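Local coordinates for protein poly-beta-hydroxybuterate polymerase (Cupriavidus necator, PDB 5T6O) that forms the catalytic domain of a class I polyhydroxybutyrate synthase, an alpha/beta-hydrolase-fold enzyme of template-free polymerisation that probably works as an acyltransferase, at residues Y92-H95 against A96-A100; V131-R135 against G136-A140; V283-T286 against A287-S291. The protein carries 1 engineered substitution. One frame throughout, in Å; residues are numbered along the deposited sequence.

Contact 1: Y92-H95 against A96-A100. With SO4 (sulfate ion), chain C.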
# COMPACT_ATOMS: atom_id res chain seq x y z
N TYR A 92 5.35 25.65 26.30
CA TYR A 92 5.31 24.30 26.84
C TYR A 92 6.71 23.72 26.98
O TYR A 92 6.98 23.00 27.94
CB TYR A 92 4.46 23.41 25.93
CG TYR A 92 2.97 23.43 26.27
CD1 TYR A 92 2.29 24.63 26.42
CD2 TYR A 92 2.27 22.25 26.43
CE1 TYR A 92 0.94 24.65 26.72
CE2 TYR A 92 0.91 22.26 26.73
CZ TYR A 92 0.26 23.45 26.87
OH TYR A 92 -1.09 23.45 27.17
N ILE A 93 7.60 24.02 26.03
CA ILE A 93 8.97 23.53 26.11
C ILE A 93 9.66 24.09 27.34
O ILE A 93 10.28 23.35 28.13
CB ILE A 93 9.74 23.86 24.82
CG1 ILE A 93 9.11 23.16 23.61
CG2 ILE A 93 11.21 23.46 24.97
CD1 ILE A 93 9.11 21.63 23.70
N GLU A 94 9.57 25.41 27.53
CA GLU A 94 10.29 26.07 28.62
C GLU A 94 9.65 25.80 29.97
O GLU A 94 10.33 25.42 30.93
CB GLU A 94 10.34 27.58 28.37
CG GLU A 94 11.28 28.29 29.32
CD GLU A 94 12.73 28.05 28.96
OE1 GLU A 94 13.15 28.47 27.86
OE2 GLU A 94 13.45 27.43 29.78
N HIS A 95 8.34 26.01 30.08
CA HIS A 95 7.70 26.05 31.38
C HIS A 95 7.13 24.70 31.82
O HIS A 95 6.62 24.60 32.94
CB HIS A 95 6.60 27.11 31.38
CG HIS A 95 7.11 28.48 31.05
ND1 HIS A 95 8.08 29.11 31.80
CD2 HIS A 95 6.80 29.32 30.04
CE1 HIS A 95 8.34 30.29 31.27
NE2 HIS A 95 7.58 30.45 30.20
N ALA A 96 7.23 23.67 30.98
CA ALA A 96 6.80 22.35 31.40
C ALA A 96 7.90 21.32 31.19
O ALA A 96 8.34 20.69 32.15
CB ALA A 96 5.52 21.94 30.67
N ALA A 97 8.37 21.13 29.95
CA ALA A 97 9.35 20.07 29.71
C ALA A 97 10.69 20.40 30.37
O ALA A 97 11.22 19.60 31.16
CB ALA A 97 9.55 19.85 28.21
N ILE A 98 11.26 21.56 30.05
CA ILE A 98 12.54 21.94 30.65
C ILE A 98 12.38 22.14 32.15
O ILE A 98 13.21 21.69 32.94
CB ILE A 98 13.11 23.18 29.94
CG1 ILE A 98 13.50 22.83 28.50
CG2 ILE A 98 14.32 23.73 30.69
CD1 ILE A 98 14.05 24.02 27.70
N ARG A 99 11.28 22.78 32.56
CA ARG A 99 11.01 22.97 33.99
C ARG A 99 10.92 21.64 34.73
O ARG A 99 11.47 21.49 35.82
CB ARG A 99 9.73 23.78 34.17
CG ARG A 99 9.43 24.23 35.61
CD ARG A 99 10.49 25.19 36.14
NE ARG A 99 9.98 25.96 37.28
CZ ARG A 99 10.56 26.03 38.47
NH1 ARG A 99 9.99 26.75 39.43
NH2 ARG A 99 11.70 25.41 38.71
N ALA A 100 10.24 20.64 34.14
CA ALA A 100 10.10 19.35 34.81
C ALA A 100 11.45 18.65 34.95
O ALA A 100 11.72 18.02 35.97
CB ALA A 100 9.13 18.45 34.05
S SO4 C . 7.38 28.46 37.61
O1 SO4 C . 8.39 29.50 37.59
O2 SO4 C . 7.67 27.46 36.57
O3 SO4 C . 6.06 29.05 37.39
O4 SO4 C . 7.38 27.83 38.92
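Ala96 meets Tyr92 where helix 89-108, which packs beside the sheet of this alpha/beta-hydrolase fold, widens into a pi-type turn. Its N-H reaches Tyr92 O at 3.1 Å, but the bond is weak because the hydrogen points well off the line, at 133°. Its methyl lies on Trp77 and Phe23, and the Tyr92 ring leads away into an aromatic cluster with Trp236, Trp77 and Tyr22. Ala97 supplies the second grip on Tyr92 O: its N, also 3.1 Å from that oxygen, makes the much straighter bond. This step of five residues instead of four is what defines the widened turn. Ile98 repeats it, with Ile98 N bound to Ile93 O at 2.8 Å. The Ile98 side chain runs extended to CD1, which sits 4.0 Å from Ile93 CG2, while the other branch, CG2, lies 3.9 Å from Glu94 OE2. That approach follows from a bend in Glu94 at chi2 (74°), which folds the carboxylate back toward the isoleucine; Glu94 OE1 makes a salt bridge with Arg135, just past the end of helix 120-134, so the acid has a counter-charge at hand. Arg99 closes the turn with a weak bond from its N to Glu94 O, and its CB rests against His95 O. Beyond that its chain swings away from the helix to a sulfate, probably left from the crystallisation liquor, which Asn20 also binds. Glu102 pairs with Arg99 NH2 and helps fix the guanidinium. The sulfate sits at the guanidinium edge, with its sulfur in the plane, and two nearly straight bonds (both 169°) hold it: Arg99 NE to O2 at 2.8 Å and Arg99 NH1 to O4 at 2.9 Å.

Contact 2: V131-R135 against G136-A140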
# COMPACT_ATOMS: atom_id res chain seq x y z
N VAL A 131 17.02 21.77 22.92
CA VAL A 131 17.15 23.16 23.37
C VAL A 131 18.20 23.26 24.47
O VAL A 131 19.09 24.12 24.43
CB VAL A 131 15.79 23.71 23.83
CG1 VAL A 131 15.97 25.03 24.62
CG2 VAL A 131 14.88 23.94 22.62
N LEU A 132 18.12 22.36 25.45
CA LEU A 132 19.07 22.38 26.56
C LEU A 132 20.50 22.15 26.08
O LEU A 132 21.44 22.78 26.58
CB LEU A 132 18.67 21.34 27.61
CG LEU A 132 17.50 21.74 28.51
CD1 LEU A 132 16.90 20.54 29.24
CD2 LEU A 132 17.96 22.81 29.50
N ALA A 133 20.69 21.24 25.11
CA ALA A 133 22.05 20.97 24.64
C ALA A 133 22.66 22.21 23.98
O ALA A 133 23.84 22.51 24.18
CB ALA A 133 22.06 19.79 23.67
N ALA A 134 21.86 22.93 23.19
CA ALA A 134 22.33 24.18 22.60
C ALA A 134 22.68 25.23 23.65
O ALA A 134 23.47 26.13 23.38
CB ALA A 134 21.27 24.72 21.63
N ARG A 135 22.09 25.14 24.85
CA ARG A 135 22.48 25.99 25.97
C ARG A 135 23.69 25.45 26.72
O ARG A 135 24.07 26.03 27.74
CB ARG A 135 21.29 26.15 26.94
CG ARG A 135 20.05 26.82 26.35
CD ARG A 135 18.91 26.94 27.37
NE ARG A 135 17.74 27.61 26.81
CZ ARG A 135 16.53 27.61 27.36
NH1 ARG A 135 15.52 28.24 26.77
NH2 ARG A 135 16.31 26.96 28.50
N GLY A 136 24.29 24.35 26.26
CA GLY A 136 25.38 23.74 26.98
C GLY A 136 24.97 22.90 28.17
O GLY A 136 25.80 22.62 29.04
N GLU A 137 23.71 22.47 28.24
CA GLU A 137 23.18 21.72 29.37
C GLU A 137 22.83 20.30 28.95
O GLU A 137 22.14 20.10 27.94
CB GLU A 137 21.95 22.41 29.97
CG GLU A 137 22.26 23.65 30.78
CD GLU A 137 20.99 24.40 31.14
OE1 GLU A 137 20.66 25.37 30.44
OE2 GLU A 137 20.32 23.99 32.11
N HIS A 138 23.28 19.33 29.73
CA HIS A 138 23.11 17.91 29.42
C HIS A 138 22.59 17.20 30.67
O HIS A 138 23.32 16.46 31.33
CB HIS A 138 24.43 17.32 28.94
CG HIS A 138 25.03 18.07 27.79
ND1 HIS A 138 24.64 17.88 26.48
CD2 HIS A 138 25.96 19.06 27.76
CE1 HIS A 138 25.32 18.68 25.69
NE2 HIS A 138 26.12 19.42 26.44
N PRO A 139 21.31 17.41 31.01
CA PRO A 139 20.78 16.85 32.26
C PRO A 139 20.33 15.40 32.16
O PRO A 139 19.94 14.84 33.19
CB PRO A 139 19.58 17.76 32.55
CG PRO A 139 19.08 18.14 31.18
CD PRO A 139 20.34 18.30 30.34
N ALA A 140 20.36 14.78 30.98
CA ALA A 140 19.83 13.44 30.79
C ALA A 140 20.96 12.43 30.62
O ALA A 140 21.90 12.66 29.85
CB ALA A 140 18.90 13.37 29.57
O HOH W 1 17.91 26.21 30.78
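Leu132 O is gripped by two backbone N-H groups as helix 120-134 runs out: Glu137 N makes the sound bond at 2.8 Å, and Arg135 N adds a weak one from inside the last turn. One residue on, Ala133 O takes Gly136 N, also at 2.8 Å, with the donor standing high above the carbonyl plane (64° out of it). Gly136 then turns the chain with a positive phi of 78°, which brings Glu137 N round to Leu132 O; at these angles a CB would collide with the carbonyl oxygen of Arg135. The turn brings Glu137 back across Leu132. Here Leu132 CD2 lies 3.7 Å from Glu137 OE2 and also touches the acid's CB, so this one methyl crosses the glutamate obliquely. The other methyl, Leu132 CD1, meets Pro139 CG at 3.8 Å, while His138 leans its CE1 on Ala133 CB. Arg135 stretches fully extended from CG to NE and stays clear of a direct bond to Glu137. A water spans the gap instead, accepting from Arg135 NH2 and donating to Glu137 OE1, 2.9 Å from each. The guanidinium and carboxylate planes lie 22° apart; the strongest partner of the arginine is Glu94, through NH1. Paired 6-to-1 and 5-to-2 bonds and a glycine in the left-handed helical conformation, with Leu132 packed on Glu137 and Pro139 across the turn, make this a Schellman motif, here ending the helix of a beta-alpha-beta crossover just before strand 140-146.

Contact 3: V283-T286 against A287-S291. With SO4 (sulfate ion), chain B.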
# COMPACT_ATOMS: atom_id res chain seq x y z
N VAL A 283 1.20 6.22 14.92
CA VAL A 283 2.64 6.41 14.75
C VAL A 283 3.15 5.19 14.00
O VAL A 283 3.48 4.17 14.64
CB VAL A 283 3.34 6.58 16.12
CG1 VAL A 283 4.84 6.74 15.96
CG2 VAL A 283 2.75 7.77 16.90
N PRO A 284 3.21 5.21 12.66
CA PRO A 284 3.73 4.04 11.93
C PRO A 284 5.07 3.60 12.48
O PRO A 284 5.92 4.43 12.81
CB PRO A 284 3.85 4.56 10.49
CG PRO A 284 2.78 5.63 10.39
CD PRO A 284 2.78 6.29 11.76
N TRP A 285 5.28 2.29 12.59
CA TRP A 285 6.53 1.84 13.20
C TRP A 285 7.72 2.25 12.36
O TRP A 285 8.79 2.54 12.90
CB TRP A 285 6.51 0.32 13.45
CG TRP A 285 6.89 -0.59 12.29
CD1 TRP A 285 6.03 -1.22 11.43
CD2 TRP A 285 8.22 -1.00 11.90
NE1 TRP A 285 6.74 -1.98 10.53
CE2 TRP A 285 8.08 -1.85 10.79
CE3 TRP A 285 9.50 -0.72 12.39
CZ2 TRP A 285 9.18 -2.44 10.16
CZ3 TRP A 285 10.59 -1.30 11.76
CH2 TRP A 285 10.42 -2.15 10.65
N THR A 286 7.54 2.34 11.04
CA THR A 286 8.63 2.79 10.17
C THR A 286 8.96 4.26 10.43
O THR A 286 10.12 4.67 10.26
CB THR A 286 8.24 2.58 8.71
OG1 THR A 286 6.97 3.20 8.47
CG2 THR A 286 8.10 1.10 8.42
N ALA A 287 7.96 5.04 10.84
CA ALA A 287 8.19 6.45 11.16
C ALA A 287 8.96 6.59 12.46
O ALA A 287 9.89 7.40 12.56
CB ALA A 287 6.85 7.20 11.24
N ALA A 288 8.59 5.80 13.48
CA ALA A 288 9.42 5.74 14.68
C ALA A 288 10.84 5.32 14.35
O ALA A 288 11.80 5.90 14.86
CB ALA A 288 8.81 4.78 15.70
N TYR A 289 10.99 4.31 13.47
CA TYR A 289 12.32 3.82 13.13
C TYR A 289 13.17 4.91 12.49
O TYR A 289 14.39 4.92 12.66
CB TYR A 289 12.22 2.63 12.19
CG TYR A 289 13.56 1.99 11.89
CD1 TYR A 289 14.13 1.10 12.78
CD2 TYR A 289 14.26 2.30 10.73
CE1 TYR A 289 15.35 0.52 12.54
CE2 TYR A 289 15.51 1.73 10.47
CZ TYR A 289 16.04 0.83 11.39
OH TYR A 289 17.26 0.24 11.17
N ALA A 290 12.53 5.82 11.75
CA ALA A 290 13.25 6.92 11.12
C ALA A 290 14.01 7.78 12.12
O ALA A 290 14.94 8.49 11.72
CB ALA A 290 12.28 7.77 10.30
N SER A 291 13.64 7.75 13.41
CA SER A 291 14.44 8.45 14.41
C SER A 291 15.88 7.94 14.45
O SER A 291 16.77 8.69 14.88
CB SER A 291 13.82 8.33 15.80
OG SER A 291 12.52 8.91 15.83
S SO4 B . 5.07 -4.46 7.87
O1 SO4 B . 5.89 -5.66 7.70
O2 SO4 B . 4.10 -4.41 6.77
O3 SO4 B . 4.36 -4.52 9.14
O4 SO4 B . 5.94 -3.28 7.82
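Trp285 and Tyr289 form the apolar centre, one helical turn apart, with Trp285 CZ3 4.3 Å from Tyr289 CB. Phe301 and Leu303 of strand 299-304 and Pro333 and Leu337 of helix 333-339 pack around the indole. One face of the ring carries Thr286, whose CG2 lies 3.8 Å above its middle. Beside this pair, Pro284 CB touches Ala287 CB at 4.1 Å and Val283 CG1 loosely meets Ala288 CB. Further out the backbone takes over. Pro284 O accepts Ala288 N at 3.1 Å and, weakly, Ala287 N, while Trp285 O takes Tyr289 N at 2.9 Å. The Tyr289 ring leads away, and its OH is hydrogen-bonded to Pro330 O. At the far edge of the indole, Trp285 NE1 gives its N-H to O4 of a sulfate at 3.1 Å, in the ring plane; chi1 of 84°, with CG wedged between backbone N and carbonyl carbon, aims the ring that way. Arg278 shares this probable crystallisation ion. Started by a proline at the N-cap position, this is the whole of the short helix 285-289, the helix of the beta-alpha-beta unit made with strands 272-277 and 299-304.

In the fold
The three contacts follow one another along the chain within the alpha/beta-hydrolase domain. Contacts 1 and 2 are neighbours, their centres 13 Å apart: helix 89-108 and the end of helix 120-134 pack against each other, joined by packing of Ile98 on Val131 and Leu132 as well as by a salt bridge. Strand 113-118 links these helices and adjoins strand 140-146 in the central sheet. Contact 3 sits about 25 Å from both, centre to centre, and across the chain's centre from contact 1. Its helix connects strands 272-277 and 299-304, further along the same sheet, so one sheet ties the helix pair to the distant short helix.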